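Long-range contacts in 6-phosphogluconate dehydratase (Shewanella oneidensis, PDB 2GP4), which catalyses the dehydration of 6-phosphogluconate to 2-dehydro-3-deoxy-6-phosphogluconate, a step of the Entner-Doudoroff pathway, and is seen here as the apo form without its iron-sulfur cluster: residues A313-G318 against E345-V350; P351-V356 against T428-P433; I364-A369 against S421-V426. All blocks are in the same frame, centred on the assembly; numbering follows the deposited sequence.

Contact 1 (A313-G318 against E345-V350)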
loop_
_atom_site.group_PDB
_atom_site.type_symbol
_atom_site.label_atom_id
_atom_site.label_comp_id
_atom_site.label_asym_id
_atom_site.label_seq_id
_atom_site.Cartn_x
_atom_site.Cartn_y
_atom_site.Cartn_z
ATOM N N ALA A 313 9.433 -3.848 -1.913
ATOM C CA ALA A 313 9.504 -2.562 -2.604
ATOM C C ALA A 313 8.771 -1.477 -1.822
ATOM O O ALA A 313 9.241 -0.344 -1.737
ATOM C CB ALA A 313 8.928 -2.677 -3.988
ATOM N N LEU A 314 7.612 -1.835 -1.271
ATOM C CA LEU A 314 6.895 -0.974 -0.334
ATOM C C LEU A 314 7.776 -0.594 0.858
ATOM O O LEU A 314 7.778 0.560 1.285
ATOM C CB LEU A 314 5.619 -1.671 0.142
ATOM C CG LEU A 314 4.569 -0.962 1.007
ATOM C CD1 LEU A 314 4.901 -1.017 2.500
ATOM C CD2 LEU A 314 4.308 0.466 0.538
ATOM N N LEU A 315 8.531 -1.564 1.372
ATOM C CA LEU A 315 9.424 -1.345 2.513
ATOM C C LEU A 315 10.680 -0.544 2.150
ATOM O O LEU A 315 11.063 0.370 2.879
ATOM C CB LEU A 315 9.797 -2.679 3.174
ATOM C CG LEU A 315 8.684 -3.434 3.919
ATOM C CD1 LEU A 315 9.023 -4.911 4.058
ATOM C CD2 LEU A 315 8.397 -2.811 5.290
ATOM N N ALA A 316 11.309 -0.880 1.023
ATOM C CA ALA A 316 12.520 -0.185 0.566
ATOM C C ALA A 316 12.270 1.270 0.146
ATOM O O ALA A 316 13.205 2.085 0.132
ATOM C CB ALA A 316 13.207 -0.969 -0.570
ATOM N N THR A 317 11.023 1.594 -0.192
ATOM C CA THR A 317 10.687 2.945 -0.629
ATOM C C THR A 317 10.032 3.801 0.456
ATOM O O THR A 317 9.722 4.961 0.220
ATOM C CB THR A 317 9.774 2.939 -1.879
ATOM O OG1 THR A 317 8.560 2.248 -1.577
ATOM C CG2 THR A 317 10.477 2.285 -3.081
ATOM N N GLY A 318 9.821 3.225 1.637
ATOM C CA GLY A 318 9.171 3.930 2.747
ATOM C C GLY A 318 7.733 4.298 2.443
ATOM O O GLY A 318 7.278 5.391 2.777
ATOM N N GLU A 345 8.635 -9.224 9.734
ATOM C CA GLU A 345 9.857 -10.013 9.569
ATOM C C GLU A 345 10.604 -9.682 8.275
ATOM O O GLU A 345 11.838 -9.734 8.236
ATOM C CB GLU A 345 9.577 -11.520 9.731
ATOM C CG GLU A 345 9.258 -11.885 11.187
ATOM C CD GLU A 345 8.600 -13.244 11.389
ATOM O OE1 GLU A 345 8.555 -14.064 10.444
ATOM O OE2 GLU A 345 8.131 -13.493 12.529
ATOM N N LEU A 346 9.865 -9.321 7.231
ATOM C CA LEU A 346 10.477 -8.841 5.992
ATOM C C LEU A 346 11.153 -7.501 6.208
ATOM O O LEU A 346 12.260 -7.271 5.704
ATOM C CB LEU A 346 9.454 -8.725 4.862
ATOM C CG LEU A 346 9.036 -10.040 4.204
ATOM C CD1 LEU A 346 7.853 -9.830 3.293
ATOM C CD2 LEU A 346 10.202 -10.689 3.450
ATOM N N SER A 347 10.484 -6.626 6.964
ATOM C CA SER A 347 10.990 -5.287 7.263
ATOM C C SER A 347 12.399 -5.338 7.852
ATOM O O SER A 347 13.263 -4.546 7.471
ATOM C CB SER A 347 10.040 -4.558 8.213
ATOM O OG SER A 347 10.552 -3.297 8.596
ATOM N N ASP A 348 12.624 -6.290 8.758
ATOM C CA ASP A 348 13.930 -6.483 9.386
ATOM C C ASP A 348 15.056 -6.757 8.391
ATOM O O ASP A 348 16.220 -6.485 8.688
ATOM C CB ASP A 348 13.870 -7.616 10.412
ATOM C CG ASP A 348 13.107 -7.238 11.657
ATOM O OD1 ASP A 348 12.837 -6.037 11.884
ATOM O OD2 ASP A 348 12.777 -8.155 12.428
ATOM N N ALA A 349 14.709 -7.292 7.222
ATOM C CA ALA A 349 15.707 -7.610 6.200
ATOM C C ALA A 349 15.787 -6.590 5.053
ATOM O O ALA A 349 16.760 -6.578 4.303
ATOM C CB ALA A 349 15.470 -9.005 5.650
ATOM N N VAL A 350 14.771 -5.742 4.914
ATOM C CA VAL A 350 14.712 -4.825 3.776
ATOM C C VAL A 350 15.201 -3.425 4.157
ATOM O O VAL A 350 14.579 -2.757 4.975
ATOM C CB VAL A 350 13.288 -4.750 3.157
ATOM C CG1 VAL A 350 13.265 -3.812 1.951
ATOM C CG2 VAL A 350 12.805 -6.135 2.754
#
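The end of helix 304-316 packs against helix 340-347 and the residues that follow it, through a small, wholly buried apolar patch in which Leu315 meets Leu346, Ser347 and Val350. Leu315 does most of the work. Its CG lies anti to the carbonyl carbon (chi1 -69°), and both methyls come down on Ser347, CD1 at its backbone N and CD2 at its CB. The first of these approaches, Leu315 CD1 to Ser347 N, measures 3.7 Å. The same CD1 also touches Leu346 CB, at 3.9 Å. Nearer the root of the leucine, Val350 CG1 comes within 3.8 Å of Leu315 CB. That valine methyl continues to the neighbouring alanine, 3.6 Å from Ala316 N and also against Ala316 CB, so a single branch of the valine serves both residues. Cutting Leu315 back to an alanine is likely to leave a gap beside Leu346 CB and Ser347, where CD1 and CD2 sit. Helix 304-316 then closes in a Schellman motif, with Gly318 taking the positive phi. Ser347 turns its hydroxyl to Leu440 N, a tie to strand 440-445 at the edge of the mixed sheet, while Leu346 also leans on Val25 and Val28 of helix 23-51 and Ala316 rests on Leu380 of helix 372-383.

Contact 2 (P351-V356 against T428-P433); sequences PLLARV and TSVATP
Leu353 and Thr428 are joined backbone to backbone: Thr428 N donates to Leu353 O at 2.8 Å, with an N-H...O angle of 146°. Round this bond the side chains close in. The leucine bends over the opposing chain, its CD2 meeting Val430 CG1 at 3.7 Å and its CD1 lying 3.9 Å from Pro433 CB. Its chi1 of -100° is away from the usual staggered values, and the branch point CG is brought against the carbonyl oxygen of Thr428. Thr428 in turn sets its CG2 methyl beside the Leu353 backbone, 3.6 Å from Leu353 O. Further along, the two prolines meet through their CB atoms, Pro351 CB to Pro433 CB at 3.8 Å, while Pro351 CG touches Val430 CB at 4.0 Å. Two irregular loops are thus paired, one linking helices 340-347 and 364-370, the other leading from strand 411-416 to strand 440-445; residues 351-356 fall in the N-terminal family region and 428-433 in the C-terminal one. The curl of the 428-433 loop is held from within by Thr428 OG1, which donates to Thr432 O at 2.7 Å. Farther out, helix 372-383 offers Leu376 and Leu380 to Leu353, and its Glu379 accepts a hydrogen bond from Val430 N.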
loop_
_atom_site.group_PDB
_atom_site.type_symbol
_atom_site.label_atom_id
_atom_site.label_comp_id
_atom_site.label_asym_id
_atom_site.label_seq_id
_atom_site.Cartn_x
_atom_site.Cartn_y
_atom_site.Cartn_z
ATOM N N PRO A 351 16.314 -2.975 3.551
ATOM C CA PRO A 351 16.806 -1.630 3.853
ATOM C C PRO A 351 15.883 -0.544 3.299
ATOM O O PRO A 351 15.136 -0.792 2.343
ATOM C CB PRO A 351 18.165 -1.581 3.141
ATOM C CG PRO A 351 18.037 -2.564 2.025
ATOM C CD PRO A 351 17.162 -3.666 2.562
ATOM N N LEU A 352 15.928 0.635 3.915
ATOM C CA LEU A 352 15.273 1.812 3.368
ATOM C C LEU A 352 16.200 2.461 2.342
ATOM O O LEU A 352 17.345 2.800 2.649
ATOM C CB LEU A 352 14.901 2.805 4.474
ATOM C CG LEU A 352 14.184 4.083 4.032
ATOM C CD1 LEU A 352 12.764 3.775 3.503
ATOM C CD2 LEU A 352 14.146 5.110 5.161
ATOM N N LEU A 353 15.685 2.633 1.128
ATOM C CA LEU A 353 16.482 3.053 -0.019
ATOM C C LEU A 353 16.033 4.383 -0.642
ATOM O O LEU A 353 16.759 4.966 -1.443
ATOM C CB LEU A 353 16.461 1.943 -1.078
ATOM C CG LEU A 353 17.639 0.966 -1.216
ATOM C CD1 LEU A 353 18.359 0.653 0.096
ATOM C CD2 LEU A 353 17.204 -0.313 -1.938
ATOM N N ALA A 354 14.843 4.860 -0.279
ATOM C CA ALA A 354 14.301 6.076 -0.891
ATOM C C ALA A 354 13.650 7.033 0.100
ATOM O O ALA A 354 12.963 6.606 1.022
ATOM C CB ALA A 354 13.318 5.723 -2.007
ATOM N N ARG A 355 13.886 8.327 -0.107
ATOM C CA ARG A 355 13.183 9.398 0.601
ATOM C C ARG A 355 12.319 10.187 -0.370
ATOM O O ARG A 355 12.811 11.083 -1.056
ATOM C CB ARG A 355 14.169 10.362 1.255
ATOM C CG ARG A 355 14.590 10.002 2.652
ATOM C CD ARG A 355 15.300 11.188 3.274
ATOM N NE ARG A 355 16.339 10.768 4.208
ATOM C CZ ARG A 355 17.479 11.429 4.410
ATOM N NH1 ARG A 355 17.743 12.542 3.729
ATOM N NH2 ARG A 355 18.364 10.965 5.284
ATOM N N VAL A 356 11.033 9.850 -0.420
ATOM C CA VAL A 356 10.081 10.529 -1.299
ATOM C C VAL A 356 9.163 11.403 -0.450
ATOM O O VAL A 356 8.865 11.047 0.686
ATOM C CB VAL A 356 9.255 9.517 -2.135
ATOM C CG1 VAL A 356 8.379 10.237 -3.160
ATOM C CG2 VAL A 356 10.178 8.527 -2.834
ATOM N N THR A 428 19.232 5.652 -2.637
ATOM C CA THR A 428 20.495 5.085 -2.200
ATOM C C THR A 428 20.641 3.595 -2.521
ATOM O O THR A 428 19.652 2.901 -2.779
ATOM C CB THR A 428 20.742 5.388 -0.696
ATOM O OG1 THR A 428 22.141 5.300 -0.407
ATOM C CG2 THR A 428 19.962 4.449 0.197
ATOM N N SER A 429 21.885 3.122 -2.510
ATOM C CA SER A 429 22.200 1.710 -2.725
ATOM C C SER A 429 21.976 0.931 -1.439
ATOM O O SER A 429 21.959 1.522 -0.355
ATOM C CB SER A 429 23.658 1.567 -3.142
ATOM O OG SER A 429 24.499 2.010 -2.095
ATOM N N VAL A 430 21.830 -0.391 -1.550
ATOM C CA VAL A 430 21.635 -1.217 -0.359
ATOM C C VAL A 430 22.883 -1.293 0.536
ATOM O O VAL A 430 22.757 -1.496 1.737
ATOM C CB VAL A 430 21.045 -2.647 -0.655
ATOM C CG1 VAL A 430 20.131 -2.632 -1.870
ATOM C CG2 VAL A 430 22.129 -3.702 -0.793
ATOM N N ALA A 431 24.071 -1.115 -0.043
ATOM C CA ALA A 431 25.315 -1.162 0.735
ATOM C C ALA A 431 25.396 -0.018 1.749
ATOM O O ALA A 431 25.878 -0.204 2.873
ATOM C CB ALA A 431 26.526 -1.153 -0.182
ATOM N N THR A 432 24.918 1.157 1.342
ATOM C CA THR A 432 24.892 2.341 2.201
ATOM C C THR A 432 23.481 2.957 2.253
ATOM O O THR A 432 23.246 4.026 1.700
ATOM C CB THR A 432 25.919 3.399 1.731
ATOM O OG1 THR A 432 25.516 3.926 0.460
ATOM C CG2 THR A 432 27.305 2.782 1.592
ATOM N N PRO A 433 22.542 2.294 2.951
ATOM C CA PRO A 433 21.147 2.735 2.909
ATOM C C PRO A 433 20.830 3.864 3.898
ATOM O O PRO A 433 21.640 4.155 4.778
ATOM C CB PRO A 433 20.391 1.470 3.302
ATOM C CG PRO A 433 21.314 0.789 4.271
ATOM C CD PRO A 433 22.720 1.126 3.839
#

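Contact 3 (I364-A369 against S421-V426)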
loop_
_atom_site.group_PDB
_atom_site.type_symbol
_atom_site.label_atom_id
_atom_site.label_comp_id
_atom_site.label_asym_id
_atom_site.label_seq_id
_atom_site.Cartn_x
_atom_site.Cartn_y
_atom_site.Cartn_z
ATOM N N ILE A 364 8.240 12.584 -6.695
ATOM C CA ILE A 364 8.402 11.360 -7.473
ATOM C C ILE A 364 9.327 11.555 -8.688
ATOM O O ILE A 364 10.158 10.694 -8.969
ATOM C CB ILE A 364 7.017 10.724 -7.856
ATOM C CG1 ILE A 364 7.172 9.264 -8.295
ATOM C CG2 ILE A 364 6.276 11.543 -8.907
ATOM C CD1 ILE A 364 7.242 8.277 -7.144
ATOM N N ASN A 365 9.197 12.690 -9.376
ATOM C CA ASN A 365 10.052 13.018 -10.523
ATOM C C ASN A 365 11.528 13.176 -10.144
ATOM O O ASN A 365 12.415 12.810 -10.921
ATOM C CB ASN A 365 9.544 14.276 -11.237
ATOM C CG ASN A 365 8.153 14.090 -11.831
ATOM O OD1 ASN A 365 7.954 13.291 -12.752
ATOM N ND2 ASN A 365 7.182 14.832 -11.305
ATOM N N HIS A 366 11.769 13.721 -8.949
ATOM C CA HIS A 366 13.106 13.848 -8.367
ATOM C C HIS A 366 13.667 12.456 -8.061
ATOM O O HIS A 366 14.843 12.179 -8.318
ATOM C CB HIS A 366 13.026 14.668 -7.071
ATOM C CG HIS A 366 14.346 15.184 -6.579
ATOM N ND1 HIS A 366 15.540 14.529 -6.798
ATOM C CD2 HIS A 366 14.651 16.282 -5.848
ATOM C CE1 HIS A 366 16.523 15.210 -6.238
ATOM N NE2 HIS A 366 16.011 16.277 -5.656
ATOM N N PHE A 367 12.815 11.597 -7.503
ATOM C CA PHE A 367 13.146 10.198 -7.254
ATOM C C PHE A 367 13.566 9.500 -8.547
ATOM O O PHE A 367 14.575 8.789 -8.575
ATOM C CB PHE A 367 11.955 9.479 -6.604
ATOM C CG PHE A 367 12.077 7.983 -6.578
ATOM C CD1 PHE A 367 12.948 7.353 -5.698
ATOM C CD2 PHE A 367 11.303 7.198 -7.426
ATOM C CE1 PHE A 367 13.055 5.965 -5.669
ATOM C CE2 PHE A 367 11.405 5.807 -7.404
ATOM C CZ PHE A 367 12.282 5.193 -6.520
ATOM N N HIS A 368 12.792 9.725 -9.608
ATOM C CA HIS A 368 13.033 9.100 -10.901
ATOM C C HIS A 368 14.320 9.598 -11.557
ATOM O O HIS A 368 15.087 8.808 -12.090
ATOM C CB HIS A 368 11.836 9.307 -11.828
ATOM C CG HIS A 368 12.034 8.743 -13.200
ATOM N ND1 HIS A 368 12.240 9.536 -14.307
ATOM C CD2 HIS A 368 12.068 7.464 -13.641
ATOM C CE1 HIS A 368 12.386 8.768 -15.372
ATOM N NE2 HIS A 368 12.283 7.506 -14.996
ATOM N N ALA A 369 14.550 10.906 -11.500
ATOM C CA ALA A 369 15.767 11.509 -12.037
ATOM C C ALA A 369 17.044 11.055 -11.311
ATOM O O ALA A 369 18.121 11.021 -11.909
ATOM C CB ALA A 369 15.650 13.027 -12.035
ATOM N N SER A 421 23.245 5.846 -7.991
ATOM C CA SER A 421 22.313 6.937 -7.729
ATOM C C SER A 421 23.021 8.268 -7.950
ATOM O O SER A 421 24.174 8.437 -7.554
ATOM C CB SER A 421 21.769 6.864 -6.298
ATOM O OG SER A 421 20.897 7.948 -6.029
ATOM N N LEU A 422 22.323 9.206 -8.583
ATOM C CA LEU A 422 22.846 10.555 -8.777
ATOM C C LEU A 422 22.544 11.475 -7.595
ATOM O O LEU A 422 23.065 12.587 -7.526
ATOM C CB LEU A 422 22.290 11.175 -10.062
ATOM C CG LEU A 422 22.706 10.618 -11.421
ATOM C CD1 LEU A 422 21.976 11.393 -12.485
ATOM C CD2 LEU A 422 24.212 10.708 -11.638
ATOM N N ASP A 423 21.703 11.018 -6.672
ATOM C CA ASP A 423 21.335 11.828 -5.515
ATOM C C ASP A 423 21.076 10.950 -4.289
ATOM O O ASP A 423 19.962 10.464 -4.083
ATOM C CB ASP A 423 20.117 12.701 -5.846
ATOM C CG ASP A 423 19.894 13.815 -4.838
ATOM O OD1 ASP A 423 20.438 13.752 -3.708
ATOM O OD2 ASP A 423 19.158 14.764 -5.184
ATOM N N THR A 424 22.113 10.777 -3.472
ATOM C CA THR A 424 22.065 9.911 -2.289
ATOM C C THR A 424 21.335 10.531 -1.088
ATOM O O THR A 424 21.294 9.944 -0.005
ATOM C CB THR A 424 23.478 9.440 -1.861
ATOM O OG1 THR A 424 24.327 10.581 -1.657
ATOM C CG2 THR A 424 24.093 8.523 -2.920
ATOM N N GLU A 425 20.764 11.714 -1.279
ATOM C CA GLU A 425 19.819 12.260 -0.312
ATOM C C GLU A 425 18.380 11.823 -0.617
ATOM O O GLU A 425 17.504 11.946 0.232
ATOM C CB GLU A 425 19.922 13.788 -0.242
ATOM C CG GLU A 425 21.053 14.291 0.650
ATOM C CD GLU A 425 20.985 15.797 0.895
ATOM O OE1 GLU A 425 20.903 16.566 -0.091
ATOM O OE2 GLU A 425 21.023 16.213 2.080
ATOM N N VAL A 426 18.149 11.304 -1.821
ATOM C CA VAL A 426 16.814 10.883 -2.246
ATOM C C VAL A 426 16.749 9.374 -2.483
ATOM O O VAL A 426 15.785 8.716 -2.090
ATOM C CB VAL A 426 16.364 11.628 -3.531
ATOM C CG1 VAL A 426 15.031 11.091 -4.039
ATOM C CG2 VAL A 426 16.280 13.127 -3.284
#
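His366 and Val426 owe their meeting to two similar first torsions: the histidine CG is anti to its own backbone N (chi1 -164°), which swings the imidazole out from helix 364-370 to the facing loop, and Val426 CG1 is likewise anti to its N, leaving CG2 to face the ring. That methyl sits over one face of the imidazole, 3.9 Å from the centroid and 21° off the ring normal, a CH-pi contact. It lies off centre, toward the rim, and its nearest ring atom is His366 CE1 at 3.6 Å. The other methyl takes the neighbouring residue: Val426 CG1 lies 3.8 Å from Phe367 CA and 4.3 Å from Phe367 CB, so one branch covers the ring and the other lies against the helix backbone. Asp423 OD2 lies at the ring edge, in a spacing too tight in the model to be trusted. One turn along the helix, Leu422 CD1 touches Ala369 O at 3.9 Å.

The loop keeps this shape largely with its own side chains. Ser421 OG accepts from Asp423 N in an ST turn and is also hydrogen-bonded to Leu427 O, just beyond the segment. Asp423 OD1 accepts from Glu425 N at 3.2 Å in an Asx turn, the donor approaching the anti side and 30° out of the carboxylate plane. Outside the pair, Asp423 lies on Phe243 of helix 235-243, and Phe367 packs on Met373 and Leu427. The chemistry is thus mixed: a valine methyl covers one imidazole face, and the acid beside the ring has its OD1 taken up by the Asx turn within its own loop, while the spacing of His366 and Asp423 remains doubtful.

Contact 1, contact 2 and contact 3 form a chain of neighbours: centres about 10 Å apart from the first to the second, about 11 Å from the second to the third, and about 19 Å between the ends. Residues 345-356 run straight from contact 1 into contact 2, and contact 3 is nested within the loop that contact 2 closes. Probable backbone hydrogen bonds join them, Leu353 N to Ala316 O at 2.7 Å and Arg355 N to Val426 O at 2.8 Å. Helix 372-383 borders all three. Contact 1 places the start of the linker on helix 304-316; contacts 2 and 3 pair what follows with the connection between strands 411-416 and 440-445, and contact 2 pairs the N-terminal family region with the C-terminal one.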